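Local coordinates for protein M32 carboxypeptidase (Chitinophagaceae bacterium, PDB 7A03) that probably removes amino acids one at a time from the C-terminus of peptides, as a metal-dependent carboxypeptidase of family M32, at residues L293-V307 and T421-F433. Numbering follows the deposited sequence.
Sequences LGIHESQSRLWENNV and TYSLGSFYAAQFF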
loop_
_atom_site.group_PDB
_atom_site.type_symbol
_atom_site.label_atom_id
_atom_site.label_comp_id
_atom_site.label_asym_id
_atom_site.label_seq_id
_atom_site.Cartn_x
_atom_site.Cartn_y
_atom_site.Cartn_z
ATOM N N LEU A 293 -3.527 -5.963 -1.865
ATOM C CA LEU A 293 -2.816 -4.786 -1.375
ATOM C C LEU A 293 -1.433 -4.692 -1.998
ATOM O O LEU A 293 -0.976 -3.599 -2.350
ATOM C CB LEU A 293 -2.669 -4.839 0.148
ATOM C CG LEU A 293 -3.856 -4.457 1.035
ATOM C CD1 LEU A 293 -3.462 -4.673 2.491
ATOM C CD2 LEU A 293 -4.266 -3.020 0.808
ATOM N N GLY A 294 -0.756 -5.829 -2.137
ATOM C CA GLY A 294 0.556 -5.825 -2.768
ATOM C C GLY A 294 0.523 -5.373 -4.218
ATOM O O GLY A 294 1.365 -4.588 -4.649
ATOM N N ILE A 295 -0.450 -5.855 -4.990
ATOM C CA ILE A 295 -0.559 -5.400 -6.375
ATOM C C ILE A 295 -0.926 -3.911 -6.426
ATOM O O ILE A 295 -0.395 -3.143 -7.240
ATOM C CB ILE A 295 -1.522 -6.309 -7.173
ATOM C CG1 ILE A 295 -1.001 -7.761 -7.240
ATOM C CG2 ILE A 295 -1.785 -5.724 -8.572
ATOM C CD1 ILE A 295 0.383 -7.912 -7.907
ATOM N N HIS A 296 -1.806 -3.458 -5.532
ATOM C CA HIS A 296 -2.098 -2.030 -5.525
ATOM C C HIS A 296 -0.835 -1.214 -5.223
ATOM O O HIS A 296 -0.533 -0.206 -5.897
ATOM C CB HIS A 296 -3.204 -1.741 -4.509
ATOM C CG HIS A 296 -4.218 -0.761 -5.001
ATOM N ND1 HIS A 296 -3.881 0.392 -5.678
ATOM C CD2 HIS A 296 -5.569 -0.789 -4.952
ATOM C CE1 HIS A 296 -4.986 1.040 -6.013
ATOM N NE2 HIS A 296 -6.022 0.343 -5.584
ATOM N N GLU A 297 -0.058 -1.665 -4.228
ATOM C CA GLU A 297 1.167 -0.962 -3.898
ATOM C C GLU A 297 2.170 -1.012 -5.051
ATOM O O GLU A 297 2.931 -0.060 -5.241
ATOM C CB GLU A 297 1.749 -1.514 -2.588
ATOM C CG GLU A 297 2.957 -0.747 -2.068
ATOM C CD GLU A 297 2.567 0.540 -1.347
ATOM O OE1 GLU A 297 1.362 0.854 -1.279
ATOM O OE2 GLU A 297 3.469 1.235 -0.843
ATOM N N SER A 298 2.175 -2.094 -5.843
ATOM C CA SER A 298 3.060 -2.136 -7.007
ATOM C C SER A 298 2.722 -1.027 -7.993
ATOM O O SER A 298 3.613 -0.487 -8.660
ATOM C CB SER A 298 2.984 -3.492 -7.721
ATOM O OG SER A 298 1.814 -3.619 -8.528
ATOM N N GLN A 299 1.441 -0.690 -8.114
ATOM C CA GLN A 299 1.081 0.404 -9.026
ATOM C C GLN A 299 1.566 1.766 -8.519
ATOM O O GLN A 299 2.159 2.563 -9.285
ATOM C CB GLN A 299 -0.432 0.400 -9.220
ATOM C CG GLN A 299 -0.927 -0.887 -9.826
ATOM C CD GLN A 299 -0.220 -1.189 -11.131
ATOM O OE1 GLN A 299 -0.523 -0.595 -12.166
ATOM N NE2 GLN A 299 0.753 -2.107 -11.084
ATOM N N SER A 300 1.387 2.023 -7.220
ATOM C CA SER A 300 1.891 3.285 -6.668
ATOM C C SER A 300 3.412 3.403 -6.776
ATOM O O SER A 300 3.944 4.462 -7.155
ATOM C CB SER A 300 1.416 3.504 -5.227
ATOM O OG SER A 300 1.973 2.555 -4.340
ATOM N N ARG A 301 4.131 2.324 -6.447
ATOM C CA ARG A 301 5.586 2.385 -6.462
ATOM C C ARG A 301 6.153 2.394 -7.876
ATOM O O ARG A 301 7.197 3.018 -8.106
ATOM C CB ARG A 301 6.184 1.212 -5.685
ATOM C CG ARG A 301 5.948 1.285 -4.176
ATOM C CD ARG A 301 6.488 2.562 -3.534
ATOM N NE ARG A 301 6.528 2.410 -2.079
ATOM C CZ ARG A 301 6.791 3.379 -1.209
ATOM N NH1 ARG A 301 6.851 3.083 0.079
ATOM N NH2 ARG A 301 7.033 4.626 -1.606
ATOM N N LEU A 302 5.504 1.695 -8.822
ATOM C CA LEU A 302 6.009 1.686 -10.188
ATOM C C LEU A 302 6.000 3.091 -10.749
ATOM O O LEU A 302 6.986 3.529 -11.369
ATOM C CB LEU A 302 5.164 0.763 -11.065
ATOM C CG LEU A 302 5.560 0.621 -12.542
ATOM C CD1 LEU A 302 5.212 -0.777 -13.036
ATOM C CD2 LEU A 302 4.858 1.659 -13.409
ATOM N N TRP A 303 4.902 3.828 -10.522
ATOM C CA TRP A 303 4.895 5.192 -11.042
ATOM C C TRP A 303 5.768 6.133 -10.216
ATOM O O TRP A 303 6.499 6.961 -10.779
ATOM C CB TRP A 303 3.468 5.713 -11.126
ATOM C CG TRP A 303 2.663 5.128 -12.241
ATOM C CD1 TRP A 303 1.809 4.069 -12.171
ATOM C CD2 TRP A 303 2.618 5.589 -13.598
ATOM N NE1 TRP A 303 1.209 3.854 -13.391
ATOM C CE2 TRP A 303 1.713 4.760 -14.290
ATOM C CE3 TRP A 303 3.260 6.622 -14.298
ATOM C CZ2 TRP A 303 1.411 4.943 -15.640
ATOM C CZ3 TRP A 303 2.957 6.799 -15.647
ATOM C CH2 TRP A 303 2.056 5.956 -16.303
ATOM N N GLU A 304 5.739 6.006 -8.888
ATOM C CA GLU A 304 6.474 6.949 -8.054
ATOM C C GLU A 304 7.978 6.827 -8.262
ATOM O O GLU A 304 8.692 7.837 -8.323
ATOM C CB GLU A 304 6.133 6.716 -6.580
ATOM C CG GLU A 304 6.863 7.686 -5.661
ATOM C CD GLU A 304 6.956 7.213 -4.228
ATOM O OE1 GLU A 304 6.381 6.152 -3.913
ATOM O OE2 GLU A 304 7.625 7.902 -3.419
ATOM N N ASN A 305 8.471 5.594 -8.355
ATOM C CA ASN A 305 9.890 5.306 -8.222
ATOM C C ASN A 305 10.507 4.781 -9.510
ATOM O O ASN A 305 11.386 5.437 -10.069
ATOM C CB ASN A 305 10.089 4.320 -7.068
ATOM C CG ASN A 305 9.881 4.975 -5.713
ATOM O OD1 ASN A 305 9.812 6.207 -5.607
ATOM N ND2 ASN A 305 9.769 4.159 -4.665
ATOM N N ASN A 306 10.066 3.619 -9.999
ATOM C CA ASN A 306 10.664 3.066 -11.216
ATOM C C ASN A 306 10.524 4.018 -12.396
ATOM O O ASN A 306 11.412 4.070 -13.259
ATOM C CB ASN A 306 10.051 1.707 -11.534
ATOM C CG ASN A 306 10.153 0.755 -10.369
ATOM O OD1 ASN A 306 9.415 0.878 -9.395
ATOM N ND2 ASN A 306 11.112 -0.163 -10.437
ATOM N N VAL A 307 9.428 4.782 -12.446
ATOM C CA VAL A 307 9.286 5.878 -13.397
ATOM C C VAL A 307 9.713 7.193 -12.743
ATOM O O VAL A 307 10.656 7.852 -13.199
ATOM C CB VAL A 307 7.843 5.952 -13.929
ATOM C CG1 VAL A 307 7.713 7.137 -14.865
ATOM C CG2 VAL A 307 7.482 4.644 -14.635
ATOM N N THR A 421 3.175 -6.331 2.874
ATOM C CA THR A 421 2.623 -5.930 1.585
ATOM C C THR A 421 3.322 -4.698 1.023
ATOM O O THR A 421 3.464 -4.587 -0.200
ATOM C CB THR A 421 1.106 -5.729 1.653
ATOM O OG1 THR A 421 0.793 -4.642 2.532
ATOM C CG2 THR A 421 0.430 -7.001 2.139
ATOM N N TYR A 422 3.791 -3.782 1.881
ATOM C CA TYR A 422 4.495 -2.613 1.350
ATOM C C TYR A 422 5.712 -3.044 0.540
ATOM O O TYR A 422 5.894 -2.618 -0.617
ATOM C CB TYR A 422 4.927 -1.662 2.471
ATOM C CG TYR A 422 3.820 -1.002 3.257
ATOM C CD1 TYR A 422 3.150 0.113 2.764
ATOM C CD2 TYR A 422 3.478 -1.474 4.515
ATOM C CE1 TYR A 422 2.162 0.725 3.498
ATOM C CE2 TYR A 422 2.482 -0.875 5.255
ATOM C CZ TYR A 422 1.827 0.225 4.741
ATOM O OH TYR A 422 0.836 0.832 5.495
ATOM N N SER A 423 6.532 -3.934 1.112
ATOM C CA SER A 423 7.706 -4.397 0.388
ATOM C C SER A 423 7.310 -5.216 -0.814
ATOM O O SER A 423 7.911 -5.064 -1.884
ATOM C CB SER A 423 8.655 -5.203 1.273
ATOM O OG SER A 423 9.307 -4.338 2.183
ATOM N N LEU A 424 6.275 -6.052 -0.680
ATOM C CA LEU A 424 5.852 -6.825 -1.836
ATOM C C LEU A 424 5.490 -5.883 -2.975
ATOM O O LEU A 424 5.885 -6.105 -4.129
ATOM C CB LEU A 424 4.670 -7.725 -1.468
ATOM C CG LEU A 424 4.935 -8.886 -0.498
ATOM C CD1 LEU A 424 3.642 -9.648 -0.182
ATOM C CD2 LEU A 424 5.972 -9.820 -1.081
ATOM N N GLY A 425 4.810 -4.780 -2.643
ATOM C CA GLY A 425 4.438 -3.835 -3.674
ATOM C C GLY A 425 5.662 -3.339 -4.410
ATOM O O GLY A 425 5.729 -3.389 -5.644
ATOM N N SER A 426 6.684 -2.931 -3.646
ATOM C CA SER A 426 7.889 -2.396 -4.277
ATOM C C SER A 426 8.541 -3.434 -5.175
ATOM O O SER A 426 9.012 -3.116 -6.285
ATOM C CB SER A 426 8.863 -1.946 -3.190
ATOM O OG SER A 426 8.326 -0.881 -2.421
ATOM N N PHE A 427 8.560 -4.693 -4.722
ATOM C CA PHE A 427 9.287 -5.695 -5.485
ATOM C C PHE A 427 8.502 -6.070 -6.729
ATOM O O PHE A 427 9.082 -6.206 -7.821
ATOM C CB PHE A 427 9.647 -6.894 -4.601
ATOM C CG PHE A 427 10.399 -6.515 -3.346
ATOM C CD1 PHE A 427 11.145 -5.345 -3.282
ATOM C CD2 PHE A 427 10.341 -7.323 -2.217
ATOM C CE1 PHE A 427 11.821 -4.981 -2.116
ATOM C CE2 PHE A 427 11.022 -6.964 -1.048
ATOM C CZ PHE A 427 11.758 -5.794 -1.000
ATOM N N TYR A 428 7.162 -6.110 -6.612
ATOM C CA TYR A 428 6.361 -6.328 -7.811
ATOM C C TYR A 428 6.543 -5.170 -8.774
ATOM O O TYR A 428 6.647 -5.376 -9.995
ATOM C CB TYR A 428 4.874 -6.470 -7.474
ATOM C CG TYR A 428 4.418 -7.801 -6.909
ATOM C CD1 TYR A 428 4.603 -8.977 -7.609
ATOM C CD2 TYR A 428 3.765 -7.857 -5.687
ATOM C CE1 TYR A 428 4.152 -10.190 -7.093
ATOM C CE2 TYR A 428 3.325 -9.054 -5.163
ATOM C CZ TYR A 428 3.517 -10.208 -5.869
ATOM O OH TYR A 428 3.083 -11.410 -5.349
ATOM N N ALA A 429 6.656 -3.945 -8.237
ATOM C CA ALA A 429 6.784 -2.805 -9.131
ATOM C C ALA A 429 8.021 -2.956 -9.997
ATOM O O ALA A 429 7.956 -2.788 -11.229
ATOM C CB ALA A 429 6.805 -1.502 -8.326
ATOM N N ALA A 430 9.131 -3.392 -9.382
ATOM C CA ALA A 430 10.364 -3.500 -10.143
ATOM C C ALA A 430 10.252 -4.613 -11.168
ATOM O O ALA A 430 10.623 -4.432 -12.345
ATOM C CB ALA A 430 11.535 -3.752 -9.189
ATOM N N GLN A 431 9.639 -5.727 -10.763
ATOM C CA GLN A 431 9.534 -6.842 -11.687
ATOM C C GLN A 431 8.614 -6.470 -12.833
ATOM O O GLN A 431 8.903 -6.784 -13.999
ATOM C CB GLN A 431 9.042 -8.084 -10.941
ATOM C CG GLN A 431 8.965 -9.350 -11.776
ATOM C CD GLN A 431 9.112 -10.603 -10.927
ATOM O OE1 GLN A 431 9.548 -10.532 -9.769
ATOM N NE2 GLN A 431 8.760 -11.758 -11.492
ATOM N N PHE A 432 7.537 -5.727 -12.527
ATOM C CA PHE A 432 6.629 -5.359 -13.601
ATOM C C PHE A 432 7.295 -4.346 -14.525
ATOM O O PHE A 432 7.211 -4.476 -15.756
ATOM C CB PHE A 432 5.307 -4.798 -13.055
ATOM C CG PHE A 432 4.429 -5.813 -12.351
ATOM C CD1 PHE A 432 4.436 -7.150 -12.697
ATOM C CD2 PHE A 432 3.574 -5.399 -11.339
ATOM C CE1 PHE A 432 3.617 -8.061 -12.037
ATOM C CE2 PHE A 432 2.745 -6.317 -10.670
ATOM C CZ PHE A 432 2.769 -7.636 -11.019
ATOM N N PHE A 433 8.030 -3.373 -13.960
ATOM C CA PHE A 433 8.523 -2.319 -14.838
ATOM C C PHE A 433 9.633 -2.841 -15.734
ATOM O O PHE A 433 9.655 -2.567 -16.943
ATOM C CB PHE A 433 8.977 -1.089 -14.059
ATOM C CG PHE A 433 9.326 0.068 -14.944
ATOM C CD1 PHE A 433 8.330 0.752 -15.643
ATOM C CD2 PHE A 433 10.654 0.448 -15.129
ATOM C CE1 PHE A 433 8.660 1.793 -16.499
ATOM C CE2 PHE A 433 10.970 1.503 -15.963
ATOM C CZ PHE A 433 9.966 2.183 -16.642
HETATM O O HOH W 1 5.864 0.364 -0.426
#
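F433 lays one ring face over the backbone carbonyl carbon of N306, and V307 adds CG2, 3.6 Å from F433 CE1. L302 CD1 lies against F433 CB, the leucine crossing the phenylalanine at about a right angle. The ring reaches the last, pi-type turn of 293-307 because chi1 (-173°) swings CG away from the backbone N; an alanine here would probably open a gap beside V307 CG2 and leave the N306 carbonyl without the ring facing it. The principle illustrated is close helix packing through glycine: the segment axes approach to 7.0 Å and cross at -57°, and S298 CA lies 4.0 Å from G425 CA. G425 has no side chain, and E297 CB packs on its CA. Two CA-H...O contacts form there, G425 CA to G294 O (3.3 Å) and S298 CA to G425 O (3.2 Å). Knobs-into-holes packing continues from there, A429 seated among S298, R301, L302 and N306, and F432 turning its ring edge to S298 OG. I295 CD1 stands over the centre of the Y428 ring, a CH-pi contact 9° off the normal. On another flank a water donates to E297 OE2 (2.6 Å) and Y422 O and accepts from R301 NE, beside the salt-bridge network of E297, R301 and E304. E304 OE1 also bonds H267 of helix 258-277, whose HExxH sequence is probably the metal-binding motif, though no metal is bound to it here.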